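Local coordinates for leucine aminopeptidase 2 (Saccharomyces cerevisiae, PDB 2XQ0), which cleaves amino-terminal residues, preferentially from di- and tripeptides, as a zinc-dependent M1 aminopeptidase, and has low epoxide hydrolase activity in vitro, at residues L22-Y25 / K26-V30; P412-R415 / H416-K420; L426-F429 / Q430-T434; E437-P440 / E441-E444. All coordinates share one frame; numbering follows the deposited sequence.

Interaction 1. Residues L22-Y25 / K26-V30; sequences LSNY and KDFAV
Asn-24 leads into a 3-10 turn, Tyr-25 to Asp-27, that delivers the chain into strand 28-40. Asp-27 N donates to Asn-24 O at 3.1 Å, and a weak bond from Phe-28 N to Tyr-25 O (3.3 Å) follows one residue on. Beyond the backbone, Tyr-25 and Lys-26 run side by side in the same direction. Tyr-25 CG sits between its own N and carbonyl carbon (chi1 70°), which stands the ring beside the lysine; Lys-26 CG then lies over one face, toward its rim, a CH-pi contact of 4.2 Å from that carbon to the Tyr-25 ring centroid. At the far end one water, lying in the ring plane, joins Tyr-25 OH (2.7 Å) to Lys-26 NZ (3.0 Å) and accepts from the lysine. The Asn-24 amide meets the edge of the Phe-28 ring, OD1 to CE2 3.4 Å, while its polar atoms bond to His-68 N and Glu-66 O. Tyr-25 OH also pairs with Asp-18 N, and Lys-26 NZ with Pro-15 O. Lysine methylenes thus lie against the ring while hydroxyl and ammonium share a water, so both polar ends are satisfied at this entry to the N-terminal domain sheet.

Interaction 2. Residues P412-R415 / H416-K420; sequences PFIR and HYFKK
Phe-413 and Tyr-417, like Ile-414 and Phe-418, are i to i+4 pairs on helix 407-420 of the zinc-peptidase domain. Its backbone bonds include a nearly straight one from Tyr-417 N to Phe-413 O, 2.7 Å long. The close packing lies on the side facing helices 297-311 and 321-339. There Ile-414 and Phe-418 point the same way, and Ile-414 CG2, trans to the backbone N, reaches the edge of the Phe-418 ring in its plane, 3.8 Å from CE2. Tyr-417 CD2 stands 3.6 Å above the centre of the same ring. Trp-326 serves both aromatics, stacking on Tyr-417 and meeting Phe-418 edge-to-face. Were Phe-418 an alanine, Ile-414 CG2 and Tyr-417 CD2 would probably lose the ring they touch and a gap would open against Trp-326. The side chain of Phe-418 is about 9 Å from that of the zinc ligand His-305. Phe-413 and Tyr-417 meet less fully: their planes are 28° apart, but the rings are slid so far that they barely overlap. The solvent side is looser. Pro-412 and Lys-419 are exposed there, Lys-419 making a cation-pi contact with Phe-255, while Arg-415 gives NE to Ile-253 O. Between Phe-413 and Tyr-417 the side-chain touch comes down to Tyr-417 CB over the rim of the Phe-413 ring, 4.1 Å from CZ.

Interaction 3. Residues L426-F429 / Q430-T434; sequences LDTF and QFLDT
A capping box between Asp-427 and Gln-430 starts helix 428-438. Asp-427 holds the N-cap: OD1 accepts from Gln-430 N at 3.0 Å, met nearly along the C-O axis. In return Gln-430 OE1 accepts from Asp-427 N at 2.9 Å, the donor tilted 24° from the amide plane. Asp-427 CG lies between its own N and carbonyl carbon (chi1 64°), which turns the carboxylate over the first turn, while the glutamine chain extends back from the helix toward Asp-427 N. The two side chains cross at about a right angle, with carboxylate and amide planes 71° apart. Asp-427 OD2 looks elsewhere, accepting from Ser-14 OG and Glu-16 N. With a leucine at Gln-430, Asp-427 N is likely to lose its acceptor and the lock on the helix start to weaken, although Asp-427 OD1 could still cap the backbone. Alongside, Leu-426 slides past Gln-430 in the opposite direction, its CB 3.4 Å from OE1, and its CD1 approaches Phe-431 CB at 4.3 Å. Thr-428 and Leu-432 lie side by side, CG2 to CD1 4.1 Å, facing helix 451-456. Further along, Thr-434 OG1 and N reach Gln-430 O from opposite faces of its plane. Reciprocal bonds between N-cap and third helical residue are the signature of the capping box, placed here where strand 424-426 passes into helix 428-438.

Interaction 4. Residues E437-P440 / E441-E444; sequences EFYP and EKKE
Tyr-439, the first residue to leave helical geometry at the end of helix 428-438, is tied to Lys-442 by a single backbone bond, Lys-442 N to Tyr-439 O at 3.0 Å, which closes a tight turn through Pro-440 and Glu-441. The donor stands well above the carbonyl plane, 64° out of it, and the N-H...O angle is a bent 147°. Pro-440 and Glu-441 form the outer bend and are exposed, while the Tyr-439 and Lys-442 side chains, crossing at a slant, make the apolar part of the contact. Their CB atoms meet at 3.9 Å, and Lys-442 CD comes equally near Tyr-439 CD1 (3.9 Å), obliquely to the ring. With CG trans to the carbonyl carbon (chi1 -64°), the lysine chain passes obliquely across the tyrosine before bending at its last torsion. Phe-438 CD2 sits 3.6 Å above the centre of the Tyr-439 ring, so the tyrosine is packed by its chain neighbour as well as by Lys-442. Both polar ends turn to Glu-409 of helix 407-420: Tyr-439 OH bonds to its backbone O, and Lys-442 NZ makes a salt bridge with its OE2. Lys-443 follows another course: its CB lies 3.8 Å from Pro-440 O, and the bent chain carries NZ to a salt bridge with Asp-447. Lys-442 holds the N-cap position of helix 443-447. The arrangement is that of a tight turn joining the end of helix 428-438 to the start of the short helix 443-447.

Along the chain the interactions come in numerical order, far apart in sequence between 1 and 2 and closely spaced afterwards. Interaction 1 belongs to the N-terminal domain, its centre 28 Å from that of interaction 2 and 22 Å from that of interaction 3. Interactions 2, 3 and 4 fall within the peptidase domain. Helix 407-420 carries interaction 2; helix 428-438 begins in interaction 3 and ends in interaction 4, each about 15 Å from the other between centres. These two helices pack together: Tyr-417 meets Phe-431, Phe-413 N lies near Phe-438 CE2, and Lys-420 probably hydrogen-bonds to Thr-434. Interaction 2 faces the zinc-binding helices, while interaction 4 lies at the surface away from the catalytic site.

Interaction 1. Residues L22-Y25 / K26-V30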
loop_
_atom_site.group_PDB
_atom_site.type_symbol
_atom_site.label_atom_id
_atom_site.label_comp_id
_atom_site.label_asym_id
_atom_site.label_seq_id
_atom_site.Cartn_x
_atom_site.Cartn_y
_atom_site.Cartn_z
ATOM N N LEU A 22 -7.942 -11.955 -17.888
ATOM C CA LEU A 22 -8.672 -12.769 -18.853
ATOM C C LEU A 22 -8.628 -12.090 -20.222
ATOM O O LEU A 22 -9.200 -12.584 -21.194
ATOM C CB LEU A 22 -10.122 -12.936 -18.399
ATOM C CG LEU A 22 -10.296 -13.638 -17.053
ATOM C CD1 LEU A 22 -11.769 -13.750 -16.671
ATOM C CD2 LEU A 22 -9.645 -15.009 -17.091
ATOM N N SER A 23 -7.965 -10.942 -20.288
ATOM C CA SER A 23 -7.944 -10.142 -21.511
ATOM C C SER A 23 -6.916 -10.685 -22.505
ATOM O O SER A 23 -6.020 -11.438 -22.128
ATOM C CB SER A 23 -7.646 -8.678 -21.200
ATOM O OG SER A 23 -6.275 -8.498 -20.895
ATOM N N ASN A 24 -7.046 -10.329 -23.779
ATOM C CA ASN A 24 -6.009 -10.749 -24.722
ATOM C C ASN A 24 -5.112 -9.575 -25.060
ATOM O O ASN A 24 -5.003 -9.141 -26.207
ATOM C CB ASN A 24 -6.567 -11.471 -25.959
ATOM C CG ASN A 24 -7.629 -10.675 -26.713
ATOM O OD1 ASN A 24 -8.071 -9.603 -26.294
ATOM N ND2 ASN A 24 -8.055 -11.228 -27.840
ATOM N N TYR A 25 -4.456 -9.075 -24.026
ATOM C CA TYR A 25 -3.731 -7.823 -24.123
ATOM C C TYR A 25 -2.496 -7.890 -25.015
ATOM O O TYR A 25 -2.073 -6.871 -25.563
ATOM C CB TYR A 25 -3.336 -7.335 -22.733
ATOM C CG TYR A 25 -2.273 -8.172 -22.056
ATOM C CD1 TYR A 25 -0.934 -7.788 -22.092
ATOM C CD2 TYR A 25 -2.601 -9.353 -21.395
ATOM C CE1 TYR A 25 0.047 -8.541 -21.455
ATOM C CE2 TYR A 25 -1.627 -10.116 -20.769
ATOM C CZ TYR A 25 -0.308 -9.691 -20.788
ATOM O OH TYR A 25 0.655 -10.433 -20.152
ATOM N N LYS A 26 -1.901 -9.064 -25.161
ATOM C CA LYS A 26 -0.732 -9.173 -26.038
ATOM C C LYS A 26 -1.107 -8.895 -27.500
ATOM O O LYS A 26 -0.233 -8.714 -28.348
ATOM C CB LYS A 26 -0.098 -10.564 -25.949
ATOM C CG LYS A 26 0.482 -10.950 -24.603
ATOM C CD LYS A 26 1.711 -10.127 -24.247
ATOM C CE LYS A 26 2.549 -10.827 -23.170
ATOM N NZ LYS A 26 3.710 -9.994 -22.717
ATOM N N ASP A 27 -2.405 -8.874 -27.800
ATOM C CA ASP A 27 -2.866 -8.794 -29.186
ATOM C C ASP A 27 -3.170 -7.374 -29.631
ATOM O O ASP A 27 -3.503 -7.142 -30.791
ATOM C CB ASP A 27 -4.126 -9.636 -29.381
ATOM C CG ASP A 27 -3.860 -11.124 -29.265
ATOM O OD1 ASP A 27 -2.686 -11.522 -29.333
ATOM O OD2 ASP A 27 -4.831 -11.895 -29.108
ATOM N N PHE A 28 -3.088 -6.429 -28.704
ATOM C CA PHE A 28 -3.455 -5.052 -28.990
ATOM C C PHE A 28 -2.511 -4.086 -28.305
ATOM O O PHE A 28 -1.888 -4.420 -27.298
ATOM C CB PHE A 28 -4.876 -4.759 -28.498
ATOM C CG PHE A 28 -5.915 -5.669 -29.070
ATOM C CD1 PHE A 28 -6.550 -5.354 -30.257
ATOM C CD2 PHE A 28 -6.260 -6.844 -28.417
ATOM C CE1 PHE A 28 -7.510 -6.194 -30.787
ATOM C CE2 PHE A 28 -7.215 -7.694 -28.947
ATOM C CZ PHE A 28 -7.848 -7.364 -30.128
ATOM N N ALA A 29 -2.409 -2.883 -28.858
ATOM C CA ALA A 29 -1.735 -1.790 -28.185
ATOM C C ALA A 29 -2.804 -0.802 -27.754
ATOM O O ALA A 29 -3.681 -0.461 -28.544
ATOM C CB ALA A 29 -0.757 -1.125 -29.117
ATOM N N VAL A 30 -2.747 -0.354 -26.507
ATOM C CA VAL A 30 -3.699 0.641 -26.033
ATOM C C VAL A 30 -3.044 2.006 -26.114
ATOM O O VAL A 30 -2.170 2.338 -25.322
ATOM C CB VAL A 30 -4.193 0.368 -24.599
ATOM C CG1 VAL A 30 -5.148 1.471 -24.157
ATOM C CG2 VAL A 30 -4.883 -0.970 -24.522
HETATM O O HOH W 1 3.194 -9.455 -19.796
#

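Interaction 2. Residues P412-R415 / H416-K420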
loop_
_atom_site.group_PDB
_atom_site.type_symbol
_atom_site.label_atom_id
_atom_site.label_comp_id
_atom_site.label_asym_id
_atom_site.label_seq_id
_atom_site.Cartn_x
_atom_site.Cartn_y
_atom_site.Cartn_z
ATOM N N PRO A 412 24.194 5.339 -9.748
ATOM C CA PRO A 412 24.211 5.401 -11.217
ATOM C C PRO A 412 23.358 4.303 -11.847
ATOM O O PRO A 412 22.677 4.550 -12.845
ATOM C CB PRO A 412 25.683 5.176 -11.556
ATOM C CG PRO A 412 26.408 5.719 -10.368
ATOM C CD PRO A 412 25.558 5.351 -9.188
ATOM N N PHE A 413 23.392 3.105 -11.275
ATOM C CA PHE A 413 22.513 2.033 -11.747
ATOM C C PHE A 413 21.029 2.391 -11.567
ATOM O O PHE A 413 20.213 2.192 -12.463
ATOM C CB PHE A 413 22.796 0.711 -11.039
ATOM C CG PHE A 413 21.766 -0.352 -11.338
ATOM C CD1 PHE A 413 21.730 -0.970 -12.582
ATOM C CD2 PHE A 413 20.810 -0.706 -10.387
ATOM C CE1 PHE A 413 20.766 -1.938 -12.873
ATOM C CE2 PHE A 413 19.850 -1.670 -10.666
ATOM C CZ PHE A 413 19.838 -2.295 -11.921
ATOM N N ILE A 414 20.683 2.895 -10.391
ATOM C CA ILE A 414 19.306 3.281 -10.095
ATOM C C ILE A 414 18.764 4.247 -11.157
ATOM O O ILE A 414 17.666 4.066 -11.691
ATOM C CB ILE A 414 19.238 3.922 -8.705
ATOM C CG1 ILE A 414 19.553 2.873 -7.637
ATOM C CG2 ILE A 414 17.891 4.570 -8.455
ATOM C CD1 ILE A 414 19.512 3.445 -6.226
ATOM N N ARG A 415 19.544 5.271 -11.475
ATOM C CA ARG A 415 19.141 6.214 -12.507
ATOM C C ARG A 415 19.013 5.535 -13.868
ATOM O O ARG A 415 18.116 5.858 -14.641
ATOM C CB ARG A 415 20.151 7.353 -12.607
ATOM C CG ARG A 415 19.976 8.387 -11.517
ATOM C CD ARG A 415 21.296 9.029 -11.158
ATOM N NE ARG A 415 21.240 9.552 -9.800
ATOM C CZ ARG A 415 22.302 9.902 -9.094
ATOM N NH1 ARG A 415 22.145 10.371 -7.862
ATOM N NH2 ARG A 415 23.514 9.786 -9.621
ATOM N N HIS A 416 19.927 4.615 -14.167
ATOM C CA HIS A 416 19.933 3.958 -15.470
ATOM C C HIS A 416 18.681 3.107 -15.598
ATOM O O HIS A 416 17.966 3.165 -16.608
ATOM C CB HIS A 416 21.177 3.079 -15.611
ATOM C CG HIS A 416 21.233 2.322 -16.896
ATOM N ND1 HIS A 416 20.876 0.996 -16.996
ATOM C CD2 HIS A 416 21.595 2.709 -18.142
ATOM C CE1 HIS A 416 21.022 0.594 -18.245
ATOM N NE2 HIS A 416 21.455 1.615 -18.960
ATOM N N TYR A 417 18.435 2.318 -14.556
ATOM C CA TYR A 417 17.269 1.453 -14.465
ATOM C C TYR A 417 15.966 2.219 -14.681
ATOM O O TYR A 417 15.191 1.862 -15.563
ATOM C CB TYR A 417 17.269 0.727 -13.111
ATOM C CG TYR A 417 16.031 -0.097 -12.808
ATOM C CD1 TYR A 417 15.820 -1.332 -13.417
ATOM C CD2 TYR A 417 15.087 0.345 -11.890
ATOM C CE1 TYR A 417 14.690 -2.097 -13.132
ATOM C CE2 TYR A 417 13.942 -0.407 -11.605
ATOM C CZ TYR A 417 13.755 -1.635 -12.234
ATOM O OH TYR A 417 12.634 -2.409 -11.961
ATOM N N PHE A 418 15.716 3.270 -13.897
ATOM C CA PHE A 418 14.437 3.977 -14.015
ATOM C C PHE A 418 14.310 4.735 -15.341
ATOM O O PHE A 418 13.206 4.922 -15.845
ATOM C CB PHE A 418 14.137 4.858 -12.782
ATOM C CG PHE A 418 13.834 4.053 -11.548
ATOM C CD1 PHE A 418 12.600 3.450 -11.397
ATOM C CD2 PHE A 418 14.801 3.837 -10.585
ATOM C CE1 PHE A 418 12.325 2.666 -10.290
ATOM C CE2 PHE A 418 14.530 3.072 -9.465
ATOM C CZ PHE A 418 13.289 2.487 -9.317
ATOM N N LYS A 419 15.436 5.131 -15.927
ATOM C CA LYS A 419 15.390 5.738 -17.257
ATOM C C LYS A 419 15.084 4.707 -18.349
ATOM O O LYS A 419 14.285 4.967 -19.244
ATOM C CB LYS A 419 16.698 6.472 -17.580
ATOM C CG LYS A 419 16.676 7.958 -17.233
ATOM C CD LYS A 419 15.552 8.685 -17.968
ATOM C CE LYS A 419 15.400 10.122 -17.497
ATOM N NZ LYS A 419 14.291 10.801 -18.220
ATOM N N LYS A 420 15.729 3.547 -18.278
ATOM C CA LYS A 420 15.564 2.510 -19.296
ATOM C C LYS A 420 14.107 2.069 -19.406
ATOM O O LYS A 420 13.550 1.944 -20.500
ATOM C CB LYS A 420 16.453 1.301 -18.965
ATOM C CG LYS A 420 16.330 0.138 -19.922
ATOM C CD LYS A 420 17.292 -0.990 -19.550
ATOM C CE LYS A 420 17.231 -2.132 -20.560
ATOM N NZ LYS A 420 17.862 -3.388 -20.049
#

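Interaction 3. Residues L426-F429 / Q430-T434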
loop_
_atom_site.group_PDB
_atom_site.type_symbol
_atom_site.label_atom_id
_atom_site.label_comp_id
_atom_site.label_asym_id
_atom_site.label_seq_id
_atom_site.Cartn_x
_atom_site.Cartn_y
_atom_site.Cartn_z
ATOM N N LEU A 426 7.920 -4.448 -16.711
ATOM C CA LEU A 426 8.990 -5.442 -16.828
ATOM C C LEU A 426 8.905 -6.563 -15.811
ATOM O O LEU A 426 8.124 -6.493 -14.850
ATOM C CB LEU A 426 10.361 -4.781 -16.711
ATOM C CG LEU A 426 10.871 -4.639 -15.272
ATOM C CD1 LEU A 426 12.350 -4.358 -15.270
ATOM C CD2 LEU A 426 10.122 -3.531 -14.543
ATOM N N ASP A 427 9.700 -7.607 -16.050
ATOM C CA ASP A 427 9.789 -8.723 -15.124
ATOM C C ASP A 427 11.170 -8.760 -14.446
ATOM O O ASP A 427 12.054 -7.965 -14.752
ATOM C CB ASP A 427 9.388 -10.060 -15.796
ATOM C CG ASP A 427 10.327 -10.467 -16.919
ATOM O OD1 ASP A 427 11.511 -10.115 -16.842
ATOM O OD2 ASP A 427 9.890 -11.159 -17.875
ATOM N N THR A 428 11.328 -9.645 -13.477
ATOM C CA THR A 428 12.559 -9.735 -12.721
ATOM C C THR A 428 13.746 -10.038 -13.633
ATOM O O THR A 428 14.859 -9.574 -13.404
ATOM C CB THR A 428 12.436 -10.883 -11.732
ATOM O OG1 THR A 428 11.353 -10.608 -10.838
ATOM C CG2 THR A 428 13.718 -11.067 -10.958
ATOM N N PHE A 429 13.501 -10.836 -14.667
ATOM C CA PHE A 429 14.580 -11.271 -15.537
ATOM C C PHE A 429 15.162 -10.085 -16.281
ATOM O O PHE A 429 16.378 -9.993 -16.449
ATOM C CB PHE A 429 14.088 -12.366 -16.487
ATOM C CG PHE A 429 13.391 -13.489 -15.779
ATOM C CD1 PHE A 429 14.118 -14.387 -15.014
ATOM C CD2 PHE A 429 12.013 -13.613 -15.827
ATOM C CE1 PHE A 429 13.487 -15.401 -14.333
ATOM C CE2 PHE A 429 11.367 -14.636 -15.148
ATOM C CZ PHE A 429 12.105 -15.530 -14.404
ATOM N N GLN A 430 14.303 -9.154 -16.689
ATOM C CA GLN A 430 14.771 -7.948 -17.364
ATOM C C GLN A 430 15.531 -7.048 -16.375
ATOM O O GLN A 430 16.500 -6.374 -16.738
ATOM C CB GLN A 430 13.592 -7.196 -17.990
ATOM C CG GLN A 430 12.826 -7.993 -19.058
ATOM C CD GLN A 430 11.557 -7.291 -19.473
ATOM O OE1 GLN A 430 10.527 -7.415 -18.815
ATOM N NE2 GLN A 430 11.626 -6.520 -20.558
ATOM N N PHE A 431 15.083 -7.034 -15.124
ATOM C CA PHE A 431 15.803 -6.316 -14.074
ATOM C C PHE A 431 17.230 -6.865 -14.014
ATOM O O PHE A 431 18.192 -6.105 -14.060
ATOM C CB PHE A 431 15.099 -6.467 -12.719
ATOM C CG PHE A 431 15.979 -6.134 -11.525
ATOM C CD1 PHE A 431 16.307 -4.826 -11.232
ATOM C CD2 PHE A 431 16.451 -7.134 -10.694
ATOM C CE1 PHE A 431 17.106 -4.509 -10.129
ATOM C CE2 PHE A 431 17.251 -6.834 -9.593
ATOM C CZ PHE A 431 17.582 -5.514 -9.314
ATOM N N LEU A 432 17.362 -8.187 -13.945
ATOM C CA LEU A 432 18.689 -8.815 -13.825
ATOM C C LEU A 432 19.594 -8.566 -15.029
ATOM O O LEU A 432 20.762 -8.269 -14.853
ATOM C CB LEU A 432 18.578 -10.320 -13.563
ATOM C CG LEU A 432 17.866 -10.667 -12.248
ATOM C CD1 LEU A 432 17.526 -12.144 -12.186
ATOM C CD2 LEU A 432 18.693 -10.260 -11.047
ATOM N N ASP A 433 19.061 -8.701 -16.244
ATOM C CA ASP A 433 19.818 -8.350 -17.448
ATOM C C ASP A 433 20.381 -6.936 -17.350
ATOM O O ASP A 433 21.514 -6.685 -17.724
ATOM C CB ASP A 433 18.929 -8.399 -18.694
ATOM C CG ASP A 433 18.357 -9.767 -18.952
ATOM O OD1 ASP A 433 18.936 -10.748 -18.466
ATOM O OD2 ASP A 433 17.332 -9.858 -19.656
ATOM N N THR A 434 19.555 -5.999 -16.910
ATOM C CA THR A 434 19.969 -4.606 -16.841
ATOM C C THR A 434 21.093 -4.427 -15.825
ATOM O O THR A 434 22.052 -3.672 -16.049
ATOM C CB THR A 434 18.792 -3.707 -16.451
ATOM O OG1 THR A 434 17.737 -3.870 -17.415
ATOM C CG2 THR A 434 19.246 -2.245 -16.403
#

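Interaction 4. Residues E437-P440 / E441-E444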
loop_
_atom_site.group_PDB
_atom_site.type_symbol
_atom_site.label_atom_id
_atom_site.label_comp_id
_atom_site.label_asym_id
_atom_site.label_seq_id
_atom_site.Cartn_x
_atom_site.Cartn_y
_atom_site.Cartn_z
ATOM N N GLU A 437 24.199 -5.843 -17.519
ATOM C CA GLU A 437 24.719 -4.984 -18.580
ATOM C C GLU A 437 25.394 -3.732 -18.001
ATOM O O GLU A 437 26.363 -3.217 -18.569
ATOM C CB GLU A 437 23.613 -4.584 -19.559
ATOM C CG GLU A 437 22.939 -5.747 -20.262
ATOM C CD GLU A 437 21.557 -5.385 -20.794
ATOM O OE1 GLU A 437 21.063 -4.275 -20.485
ATOM O OE2 GLU A 437 20.962 -6.217 -21.515
ATOM N N PHE A 438 24.889 -3.249 -16.869
ATOM C CA PHE A 438 25.383 -2.002 -16.299
ATOM C C PHE A 438 26.746 -2.142 -15.604
ATOM O O PHE A 438 27.552 -1.211 -15.611
ATOM C CB PHE A 438 24.356 -1.381 -15.342
ATOM C CG PHE A 438 24.695 0.015 -14.938
ATOM C CD1 PHE A 438 24.454 1.074 -15.798
ATOM C CD2 PHE A 438 25.288 0.268 -13.723
ATOM C CE1 PHE A 438 24.784 2.377 -15.439
ATOM C CE2 PHE A 438 25.628 1.568 -13.354
ATOM C CZ PHE A 438 25.374 2.620 -14.218
ATOM N N TYR A 439 26.999 -3.306 -15.013
ATOM C CA TYR A 439 28.227 -3.528 -14.256
ATOM C C TYR A 439 29.148 -4.598 -14.872
ATOM O O TYR A 439 29.392 -5.642 -14.254
ATOM C CB TYR A 439 27.884 -3.938 -12.820
ATOM C CG TYR A 439 27.254 -2.862 -11.957
ATOM C CD1 TYR A 439 28.014 -1.819 -11.440
ATOM C CD2 TYR A 439 25.909 -2.913 -11.627
ATOM C CE1 TYR A 439 27.447 -0.840 -10.633
ATOM C CE2 TYR A 439 25.332 -1.945 -10.811
ATOM C CZ TYR A 439 26.106 -0.913 -10.319
ATOM O OH TYR A 439 25.535 0.050 -9.519
ATOM N N PRO A 440 29.666 -4.345 -16.087
ATOM C CA PRO A 440 30.579 -5.290 -16.747
ATOM C C PRO A 440 31.796 -5.595 -15.889
ATOM O O PRO A 440 32.236 -6.744 -15.831
ATOM C CB PRO A 440 31.019 -4.541 -18.005
ATOM C CG PRO A 440 29.952 -3.533 -18.252
ATOM C CD PRO A 440 29.447 -3.133 -16.895
ATOM N N GLU A 441 32.336 -4.578 -15.231
ATOM C CA GLU A 441 33.546 -4.758 -14.440
ATOM C C GLU A 441 33.276 -5.517 -13.150
ATOM O O GLU A 441 34.201 -5.996 -12.503
ATOM C CB GLU A 441 34.210 -3.410 -14.141
ATOM C CG GLU A 441 34.834 -2.749 -15.370
ATOM C CD GLU A 441 35.855 -1.672 -15.022
ATOM O OE1 GLU A 441 36.568 -1.817 -14.004
ATOM O OE2 GLU A 441 35.954 -0.683 -15.780
ATOM N N LYS A 442 32.006 -5.638 -12.778
ATOM C CA LYS A 442 31.658 -6.258 -11.500
ATOM C C LYS A 442 30.947 -7.600 -11.662
ATOM O O LYS A 442 30.202 -8.034 -10.784
ATOM C CB LYS A 442 30.822 -5.295 -10.640
ATOM C CG LYS A 442 31.564 -4.029 -10.233
ATOM C CD LYS A 442 30.823 -3.272 -9.132
ATOM C CE LYS A 442 31.742 -2.293 -8.404
ATOM N NZ LYS A 442 31.975 -1.055 -9.196
ATOM N N LYS A 443 31.199 -8.264 -12.784
ATOM C CA LYS A 443 30.520 -9.517 -13.097
ATOM C C LYS A 443 30.742 -10.603 -12.038
ATOM O O LYS A 443 29.845 -11.394 -11.751
ATOM C CB LYS A 443 30.942 -10.012 -14.481
ATOM C CG LYS A 443 30.588 -11.456 -14.769
ATOM C CD LYS A 443 29.291 -11.569 -15.542
ATOM C CE LYS A 443 29.391 -12.684 -16.580
ATOM N NZ LYS A 443 29.807 -13.971 -15.962
ATOM N N GLU A 444 31.931 -10.643 -11.457
ATOM C CA GLU A 444 32.236 -11.674 -10.477
ATOM C C GLU A 444 31.478 -11.446 -9.174
ATOM O O GLU A 444 31.010 -12.398 -8.555
ATOM C CB GLU A 444 33.748 -11.769 -10.231
ATOM C CG GLU A 444 34.515 -12.423 -11.377
ATOM C CD GLU A 444 36.009 -12.536 -11.099
ATOM O OE1 GLU A 444 36.443 -12.090 -10.014
ATOM O OE2 GLU A 444 36.748 -13.068 -11.959
#